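Local atomic coordinates of RpfR (Cronobacter turicensis, PDB entry 6DGG), a protein that folds as a PAS domain, a small module common in sensory and regulatory proteins, and holds lauric acid in a pocket between its antiparallel sheet and its helices. Residues A[11-16]-A[102-107]; A[17-22]-A[40-45]; A[69-74]-A[86-91]. One frame throughout, in Å; residues are numbered along the deposited sequence.

In the fold
From the N terminus the chain first lays down strand 9-13, one in from the edge of the antiparallel PAS sheet. It then turns into strand 19-22 at the sheet edge, and contact 2 closes a short, largely helical loop by bringing 40-45 back against 17-22. Helix 49-65 carries the chain across to the far edge, where contact 3 pairs the two arms of the hairpin 69-77/80-90. Strand 102-108 enters between the hairpin and strand 9-13, and contact 1 closes the longest loop, with contacts 2 and 3 lying within it one after the other. Contact 1 thus joins strands from near the two chain ends, and all three contacts hold residues that touch the lauric acid.

Contact 1 of 3, residues A[11-16]-A[102-107]; sequences VILDRH and LICSGT
L13 and L102 meet as a hydrogen-bonded pair of antiparallel strands, and the bonds that join them are nearly straight: L102 N gives its hydrogen to L13 O over 2.8 Å at 171°, and L13 N returns one to L102 O. One hydrogen-bonded pair along, V11 and C104 repeat the pattern, with C104 N to V11 O at 2.8 Å and the longer V11 N to C104 O at 3.1 Å. Between these rungs I12 and I103 form the non-hydrogen-bonded pair. There I12 CA adds a CA-H...O contact of 3.3 Å to L102 O, while the two CG1 methylenes stand loosely side by side at 4.4 Å. On the other face L13 CD1 does most of the touching, 3.8 Å from C104 SG and 4.2 Å from L102 CD2, a position set by the first torsion of L13 (chi1 -56°), which turns CG beside the backbone N and anti to the carbonyl carbon. In the next shell, L102 packs against V59, F62 and F63 of helix 49-65, and V11 against F22 of the edge strand. Next along the chain, D14 OD1 accepts from H16 N in an Asx turn, met from above the carboxylate plane, and also from N18 N. Strand 102-108 is the middle one of the five-stranded PAS sheet, and strand 9-13 lies between it and edge strand 19-22. The four bonds satisfy the main-chain N and O of V11, L13, L102 and C104, whose mostly apolar side chains suit a wall where V11 and C104 touch the lauric acid.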
# COMPACT_ATOMS: atom_id res chain seq x y z
N VAL A 11 -0.76 -0.12 5.04
CA VAL A 11 0.36 -0.94 4.60
C VAL A 11 1.64 -0.13 4.82
O VAL A 11 1.71 1.04 4.44
CB VAL A 11 0.19 -1.34 3.12
CG1 VAL A 11 1.36 -2.20 2.64
CG2 VAL A 11 -1.14 -2.09 2.92
N ILE A 12 2.63 -0.75 5.46
CA ILE A 12 3.92 -0.12 5.69
C ILE A 12 4.94 -0.79 4.78
O ILE A 12 4.98 -2.02 4.69
CB ILE A 12 4.32 -0.22 7.17
CG1 ILE A 12 3.24 0.44 8.04
CG2 ILE A 12 5.68 0.44 7.40
CD1 ILE A 12 3.50 0.34 9.53
N LEU A 13 5.73 0.03 4.09
CA LEU A 13 6.66 -0.43 3.06
C LEU A 13 8.06 0.06 3.40
O LEU A 13 8.24 1.09 4.04
CB LEU A 13 6.31 0.19 1.71
CG LEU A 13 4.91 -0.00 1.15
CD1 LEU A 13 4.75 0.77 -0.14
CD2 LEU A 13 4.63 -1.47 0.94
N ASP A 14 9.06 -0.69 2.93
CA ASP A 14 10.42 -0.17 2.89
C ASP A 14 10.66 0.48 1.53
O ASP A 14 9.76 0.59 0.69
CB ASP A 14 11.44 -1.24 3.29
CG ASP A 14 11.65 -2.32 2.24
OD1 ASP A 14 11.10 -2.23 1.12
OD2 ASP A 14 12.41 -3.27 2.55
N ARG A 15 11.90 0.95 1.31
CA ARG A 15 12.20 1.71 0.10
C ARG A 15 12.04 0.87 -1.16
O ARG A 15 11.96 1.44 -2.26
CB ARG A 15 13.63 2.25 0.17
CG ARG A 15 14.69 1.17 0.24
CD ARG A 15 16.06 1.76 0.53
NE ARG A 15 16.55 2.60 -0.56
CZ ARG A 15 16.84 3.90 -0.47
NH1 ARG A 15 16.70 4.56 0.68
NH2 ARG A 15 17.28 4.55 -1.54
N HIS A 16 11.99 -0.45 -1.04
CA HIS A 16 11.84 -1.34 -2.18
C HIS A 16 10.39 -1.70 -2.46
O HIS A 16 10.12 -2.44 -3.42
CB HIS A 16 12.64 -2.61 -1.93
CG HIS A 16 14.03 -2.34 -1.45
ND1 HIS A 16 14.99 -1.78 -2.26
CD2 HIS A 16 14.61 -2.53 -0.24
CE1 HIS A 16 16.12 -1.66 -1.58
NE2 HIS A 16 15.91 -2.10 -0.35
N LEU A 102 7.76 3.67 5.01
CA LEU A 102 6.72 4.52 4.46
C LEU A 102 5.38 3.96 4.92
O LEU A 102 5.12 2.76 4.73
CB LEU A 102 6.82 4.50 2.93
CG LEU A 102 5.63 4.97 2.10
CD1 LEU A 102 5.34 6.41 2.40
CD2 LEU A 102 5.90 4.76 0.62
N ILE A 103 4.57 4.80 5.56
CA ILE A 103 3.22 4.42 5.97
C ILE A 103 2.27 4.82 4.86
O ILE A 103 2.19 6.00 4.50
CB ILE A 103 2.81 5.11 7.28
CG1 ILE A 103 3.76 4.77 8.42
CG2 ILE A 103 1.39 4.71 7.68
CD1 ILE A 103 3.60 5.73 9.59
N CYS A 104 1.54 3.85 4.31
CA CYS A 104 0.53 4.11 3.29
C CYS A 104 -0.85 3.92 3.90
O CYS A 104 -1.21 2.81 4.30
CB CYS A 104 0.72 3.17 2.09
SG CYS A 104 2.39 3.27 1.40
N SER A 105 -1.62 5.00 3.95
CA SER A 105 -2.92 5.01 4.62
C SER A 105 -4.00 5.18 3.55
O SER A 105 -4.21 6.29 3.04
CB SER A 105 -2.94 6.15 5.64
OG SER A 105 -4.22 6.32 6.23
N GLY A 106 -4.68 4.09 3.22
CA GLY A 106 -5.55 4.02 2.05
C GLY A 106 -7.04 4.00 2.36
O GLY A 106 -7.48 3.36 3.32
N THR A 107 -7.80 4.67 1.51
CA THR A 107 -9.26 4.64 1.50
C THR A 107 -9.72 4.14 0.14
O THR A 107 -9.21 4.60 -0.90
CB THR A 107 -9.84 6.03 1.76
OG1 THR A 107 -9.38 6.52 3.02
CG2 THR A 107 -11.37 6.02 1.76

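Contact 2 of 3, residues A[17-22]-A[40-45]; sequences GNIQRF and QNVFTL. With DAO (lauric acid), chain B.
I19 sets its backbone and its side chain against the segment 40-45: I19 N donates to Q40 O over 2.9 Å, and its CG1 comes 4.0 Å from V42 CB, the two side chains crossing at about a right angle. The first torsion (chi1 -66°) places CG1 beside the backbone N, which keeps that branch near Q40 O. Q40 contributes mainly through this carbonyl, for the same oxygen lies 3.3 Å from N18 CA in a CA-H...O contact. G17, lacking a side chain, lets F43 come close, with CE2 3.6 Å from G17 CA; at its backbone angles (phi 80°, psi 10°) a side chain would also press on the preceding carbonyl oxygen. Its own carbonyl oxygen takes the hydrogen of V42 N over 2.8 Å, so G17 and I19 grip the backbone on either side of N41. The two bonds make one isolated backbone bridge, N18 with N41. N41 is the N-cap of helix 42-46. Its OD1 accepts from T44 N on a lone pair and weakly from F43 N, while ND2 reaches back to N18 OD1 over a long 3.3 Å, arriving from above that carbonyl plane. F43 is held from beyond by S55 and V59 of helix 49-65. Further along, Q20 and R21 both face I12 in a classic beta bulge interrupting the edge strand. V42 CG2 lies 3.6 Å from C7 of the lauric acid. One asparagine thus serves two ends: its amide oxygen caps the helix, and its nitrogen ties that cap to the turn at 16-18 through N18 OD1 and, weakly, H16 O.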
# COMPACT_ATOMS: atom_id res chain seq x y z
N GLY A 17 9.46 -1.21 -1.66
CA GLY A 17 8.09 -1.66 -1.76
C GLY A 17 7.81 -2.97 -1.08
O GLY A 17 6.72 -3.53 -1.25
N ASN A 18 8.76 -3.49 -0.30
CA ASN A 18 8.52 -4.72 0.43
C ASN A 18 7.73 -4.44 1.71
O ASN A 18 7.95 -3.44 2.41
CB ASN A 18 9.83 -5.44 0.71
CG ASN A 18 10.48 -5.92 -0.58
OD1 ASN A 18 9.79 -6.11 -1.59
ND2 ASN A 18 11.79 -6.10 -0.56
N ILE A 19 6.78 -5.32 1.99
CA ILE A 19 5.73 -5.06 2.97
C ILE A 19 6.25 -5.38 4.36
O ILE A 19 6.81 -6.46 4.61
CB ILE A 19 4.48 -5.87 2.63
CG1 ILE A 19 3.88 -5.39 1.30
CG2 ILE A 19 3.44 -5.79 3.77
CD1 ILE A 19 2.91 -6.36 0.67
N GLN A 20 6.02 -4.46 5.29
CA GLN A 20 6.41 -4.62 6.68
C GLN A 20 5.23 -4.87 7.61
O GLN A 20 5.38 -5.61 8.59
CB GLN A 20 7.17 -3.37 7.12
CG GLN A 20 8.24 -2.94 6.13
CD GLN A 20 9.34 -3.99 5.96
OE1 GLN A 20 9.80 -4.58 6.94
NE2 GLN A 20 9.75 -4.23 4.72
N ARG A 21 4.08 -4.26 7.33
CA ARG A 21 2.83 -4.48 8.03
C ARG A 21 1.69 -4.33 7.03
O ARG A 21 1.81 -3.63 6.02
CB ARG A 21 2.62 -3.48 9.19
CG ARG A 21 3.57 -3.63 10.37
CD ARG A 21 2.81 -3.59 11.69
NE ARG A 21 2.02 -4.81 11.86
CZ ARG A 21 1.41 -5.17 12.99
NH1 ARG A 21 1.49 -4.41 14.07
NH2 ARG A 21 0.73 -6.30 13.02
N PHE A 22 0.57 -4.98 7.35
CA PHE A 22 -0.54 -5.16 6.41
C PHE A 22 -1.75 -5.46 7.28
O PHE A 22 -1.80 -6.51 7.92
CB PHE A 22 -0.18 -6.36 5.52
CG PHE A 22 -1.10 -6.64 4.36
CD1 PHE A 22 -0.94 -5.96 3.15
CD2 PHE A 22 -2.01 -7.68 4.42
CE1 PHE A 22 -1.73 -6.27 2.05
CE2 PHE A 22 -2.81 -8.00 3.31
CZ PHE A 22 -2.66 -7.29 2.13
N GLN A 40 7.14 -9.39 0.98
CA GLN A 40 6.76 -9.48 -0.42
C GLN A 40 6.64 -8.08 -1.01
O GLN A 40 6.39 -7.10 -0.30
CB GLN A 40 5.42 -10.20 -0.57
CG GLN A 40 5.40 -11.61 -0.02
CD GLN A 40 6.21 -12.58 -0.85
OE1 GLN A 40 6.68 -12.25 -1.94
NE2 GLN A 40 6.35 -13.80 -0.34
N ASN A 41 6.77 -8.00 -2.33
CA ASN A 41 6.76 -6.72 -3.03
C ASN A 41 5.34 -6.28 -3.35
O ASN A 41 4.60 -6.97 -4.06
CB ASN A 41 7.59 -6.77 -4.30
CG ASN A 41 7.77 -5.40 -4.88
OD1 ASN A 41 7.00 -4.97 -5.74
ND2 ASN A 41 8.75 -4.67 -4.37
N VAL A 42 4.99 -5.08 -2.88
CA VAL A 42 3.62 -4.60 -3.00
C VAL A 42 3.26 -4.30 -4.45
O VAL A 42 2.10 -4.48 -4.86
CB VAL A 42 3.44 -3.37 -2.08
CG1 VAL A 42 4.08 -2.12 -2.67
CG2 VAL A 42 1.99 -3.15 -1.78
N PHE A 43 4.22 -3.84 -5.25
CA PHE A 43 3.93 -3.44 -6.62
C PHE A 43 3.58 -4.65 -7.48
O PHE A 43 2.58 -4.66 -8.20
CB PHE A 43 5.12 -2.70 -7.23
CG PHE A 43 5.69 -1.63 -6.36
CD1 PHE A 43 4.91 -0.56 -5.95
CD2 PHE A 43 7.02 -1.68 -5.96
CE1 PHE A 43 5.45 0.44 -5.14
CE2 PHE A 43 7.55 -0.68 -5.17
CZ PHE A 43 6.77 0.37 -4.75
N THR A 44 4.42 -5.68 -7.44
CA THR A 44 4.17 -6.82 -8.32
C THR A 44 3.00 -7.65 -7.81
O THR A 44 2.31 -8.31 -8.60
CB THR A 44 5.43 -7.67 -8.47
OG1 THR A 44 5.82 -8.17 -7.19
CG2 THR A 44 6.57 -6.84 -9.04
N LEU A 45 2.73 -7.60 -6.50
CA LEU A 45 1.66 -8.40 -5.92
C LEU A 45 0.28 -7.77 -6.14
O LEU A 45 -0.69 -8.50 -6.37
CB LEU A 45 1.94 -8.59 -4.43
CG LEU A 45 1.06 -9.52 -3.59
CD1 LEU A 45 0.83 -10.86 -4.27
CD2 LEU A 45 1.74 -9.73 -2.23
O1 DAO B . 2.02 4.95 -5.78
O2 DAO B . 2.81 6.65 -4.68
C1 DAO B . 2.49 5.43 -4.72
C2 DAO B . 2.67 4.49 -3.51
C3 DAO B . 1.42 3.63 -3.26
C4 DAO B . 1.66 2.43 -2.32
C5 DAO B . 0.32 1.72 -2.02
C6 DAO B . 0.40 0.41 -1.20
C7 DAO B . -0.62 -0.60 -1.78
C8 DAO B . -1.26 -1.57 -0.78
C9 DAO B . -2.38 -2.34 -1.50
C10 DAO B . -2.86 -3.61 -0.77
C11 DAO B . -3.99 -3.35 0.22
C12 DAO B . -5.35 -3.27 -0.48

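Contact 3 of 3, residues A[69-74]-A[86-91]; sequences YEVERW and FRNKFV. With DAO (lauric acid), chain B.
The Y69 ring reaches N88 because its first torsion (chi1 70°) puts CG between the backbone N and the carbonyl carbon, folding the phenol across the neighbouring strand, where N88 CB lies over one face, offset toward the rim, in a CH-pi contact 4.0 Å from the ring centroid. R73 comes to the lauric acid by another route: its chain bends at chi2 (96°) and again at chi3, so that the end swings away from F86 while CB stays at the edge of that ring. The two groups close on the carboxyl end of the ligand, Y69 OH donating to O2 at 2.7 Å and R73 NH2 to O1 at 2.6 Å and 160°, with O1 in the plane of the guanidinium. S55 and N58 of helix 49-65 bind the same end, and E51 salt-bridges R73 NH1, a second partner that would help hold the guanidinium's orientation. The strands belong to the hairpin 69-77/80-90 at one edge of the PAS sheet, where Y69 with N88 and V71 with F86 are hydrogen-bonded antiparallel pairs; F86 N donates to V71 O at 2.8 Å. V71 CG1 rests 4.0 Å from F86 CB and 3.5 Å from O2 of the ligand. Beyond it the F86 ring offers its face to the aliphatic chain, C5 standing over the ring centre 3.6 Å above its plane. On the other face of the sheet E70 and R87 run side by side, their CG atoms 4.2 Å apart, while the guanidinium of R87 passes on to T107 OG1 and S105 O of strand 102-108.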
# COMPACT_ATOMS: atom_id res chain seq x y z
N TYR A 69 2.45 13.06 0.88
CA TYR A 69 1.66 13.30 -0.33
C TYR A 69 0.48 12.35 -0.38
O TYR A 69 0.39 11.38 0.38
CB TYR A 69 2.54 13.16 -1.58
CG TYR A 69 2.97 11.73 -1.89
CD1 TYR A 69 4.05 11.15 -1.22
CD2 TYR A 69 2.31 10.96 -2.84
CE1 TYR A 69 4.46 9.85 -1.50
CE2 TYR A 69 2.70 9.66 -3.13
CZ TYR A 69 3.77 9.11 -2.45
OH TYR A 69 4.18 7.82 -2.72
N GLU A 70 -0.43 12.64 -1.31
CA GLU A 70 -1.54 11.76 -1.61
C GLU A 70 -1.47 11.33 -3.07
O GLU A 70 -0.97 12.07 -3.93
CB GLU A 70 -2.91 12.44 -1.37
CG GLU A 70 -3.16 12.78 0.06
CD GLU A 70 -4.51 13.39 0.33
OE1 GLU A 70 -5.39 13.37 -0.57
OE2 GLU A 70 -4.68 13.89 1.46
N VAL A 71 -1.97 10.13 -3.33
CA VAL A 71 -1.96 9.58 -4.68
C VAL A 71 -3.15 8.64 -4.80
O VAL A 71 -3.60 8.05 -3.81
CB VAL A 71 -0.63 8.84 -4.95
CG1 VAL A 71 -0.52 7.59 -4.09
CG2 VAL A 71 -0.48 8.50 -6.43
N GLU A 72 -3.65 8.48 -6.03
CA GLU A 72 -4.68 7.51 -6.33
C GLU A 72 -4.07 6.36 -7.12
O GLU A 72 -3.31 6.57 -8.08
CB GLU A 72 -5.85 8.14 -7.10
CG GLU A 72 -6.54 9.27 -6.34
CD GLU A 72 -7.72 9.89 -7.08
OE1 GLU A 72 -8.20 9.29 -8.07
OE2 GLU A 72 -8.15 10.98 -6.66
N ARG A 73 -4.38 5.13 -6.70
CA ARG A 73 -3.78 3.94 -7.27
C ARG A 73 -4.86 2.89 -7.46
O ARG A 73 -5.63 2.62 -6.53
CB ARG A 73 -2.71 3.39 -6.30
CG ARG A 73 -1.66 2.49 -6.86
CD ARG A 73 -0.41 3.27 -7.19
NE ARG A 73 -0.59 3.94 -8.46
CZ ARG A 73 0.10 4.98 -8.89
NH1 ARG A 73 -0.16 5.47 -10.09
NH2 ARG A 73 1.03 5.55 -8.15
N TRP A 74 -4.93 2.32 -8.65
CA TRP A 74 -5.79 1.16 -8.88
C TRP A 74 -5.08 -0.06 -8.32
O TRP A 74 -3.90 -0.29 -8.61
CB TRP A 74 -6.06 0.97 -10.37
CG TRP A 74 -7.10 1.91 -10.93
CD1 TRP A 74 -6.88 3.02 -11.69
CD2 TRP A 74 -8.53 1.80 -10.77
NE1 TRP A 74 -8.08 3.62 -12.00
CE2 TRP A 74 -9.10 2.89 -11.46
CE3 TRP A 74 -9.37 0.89 -10.13
CZ2 TRP A 74 -10.48 3.08 -11.52
CZ3 TRP A 74 -10.73 1.09 -10.18
CH2 TRP A 74 -11.27 2.17 -10.87
N PHE A 86 -4.27 6.91 -1.36
CA PHE A 86 -3.24 6.63 -0.36
C PHE A 86 -2.65 7.94 0.13
O PHE A 86 -2.25 8.80 -0.67
CB PHE A 86 -2.17 5.71 -0.93
CG PHE A 86 -2.58 4.28 -0.99
CD1 PHE A 86 -2.64 3.53 0.17
CD2 PHE A 86 -2.93 3.69 -2.19
CE1 PHE A 86 -3.03 2.20 0.12
CE2 PHE A 86 -3.33 2.36 -2.23
CZ PHE A 86 -3.37 1.63 -1.07
N ARG A 87 -2.65 8.11 1.45
CA ARG A 87 -1.98 9.20 2.12
C ARG A 87 -0.65 8.64 2.62
O ARG A 87 -0.65 7.74 3.48
CB ARG A 87 -2.82 9.70 3.29
CG ARG A 87 -4.30 9.99 2.96
CD ARG A 87 -5.14 10.00 4.23
NE ARG A 87 -6.59 10.07 3.99
CZ ARG A 87 -7.34 9.04 3.61
NH1 ARG A 87 -6.81 7.84 3.39
NH2 ARG A 87 -8.64 9.21 3.45
N ASN A 88 0.46 9.15 2.10
CA ASN A 88 1.77 8.53 2.27
C ASN A 88 2.73 9.46 2.99
O ASN A 88 2.85 10.64 2.65
CB ASN A 88 2.33 8.15 0.90
CG ASN A 88 1.64 6.93 0.30
OD1 ASN A 88 0.76 6.33 0.92
ND2 ASN A 88 2.05 6.56 -0.90
N LYS A 89 3.43 8.92 3.98
CA LYS A 89 4.40 9.70 4.74
C LYS A 89 5.38 8.74 5.39
O LYS A 89 5.09 7.55 5.55
CB LYS A 89 3.71 10.55 5.81
CG LYS A 89 3.06 9.72 6.92
CD LYS A 89 2.34 10.59 7.93
CE LYS A 89 1.64 9.74 8.97
NZ LYS A 89 0.51 8.96 8.40
N PHE A 90 6.53 9.28 5.78
CA PHE A 90 7.49 8.51 6.54
C PHE A 90 6.98 8.27 7.95
O PHE A 90 6.23 9.08 8.51
CB PHE A 90 8.81 9.27 6.67
CG PHE A 90 9.66 9.24 5.43
CD1 PHE A 90 10.17 8.05 4.95
CD2 PHE A 90 9.98 10.41 4.78
CE1 PHE A 90 10.97 8.03 3.82
CE2 PHE A 90 10.77 10.40 3.65
CZ PHE A 90 11.27 9.20 3.18
N VAL A 91 7.41 7.16 8.55
CA VAL A 91 7.30 7.01 9.99
C VAL A 91 8.01 8.18 10.65
O VAL A 91 9.10 8.59 10.22
CB VAL A 91 7.93 5.68 10.43
CG1 VAL A 91 7.97 5.58 11.95
CG2 VAL A 91 7.17 4.51 9.86
O1 DAO B . 2.02 4.95 -5.78
O2 DAO B . 2.81 6.65 -4.68
C1 DAO B . 2.49 5.43 -4.72
C2 DAO B . 2.67 4.49 -3.51
C3 DAO B . 1.42 3.63 -3.26
C4 DAO B . 1.66 2.43 -2.32
C5 DAO B . 0.32 1.72 -2.02
C6 DAO B . 0.40 0.41 -1.20
C7 DAO B . -0.62 -0.60 -1.78
C8 DAO B . -1.26 -1.57 -0.78
C9 DAO B . -2.38 -2.34 -1.50
C10 DAO B . -2.86 -3.61 -0.77
C11 DAO B . -3.99 -3.35 0.22
C12 DAO B . -5.35 -3.27 -0.48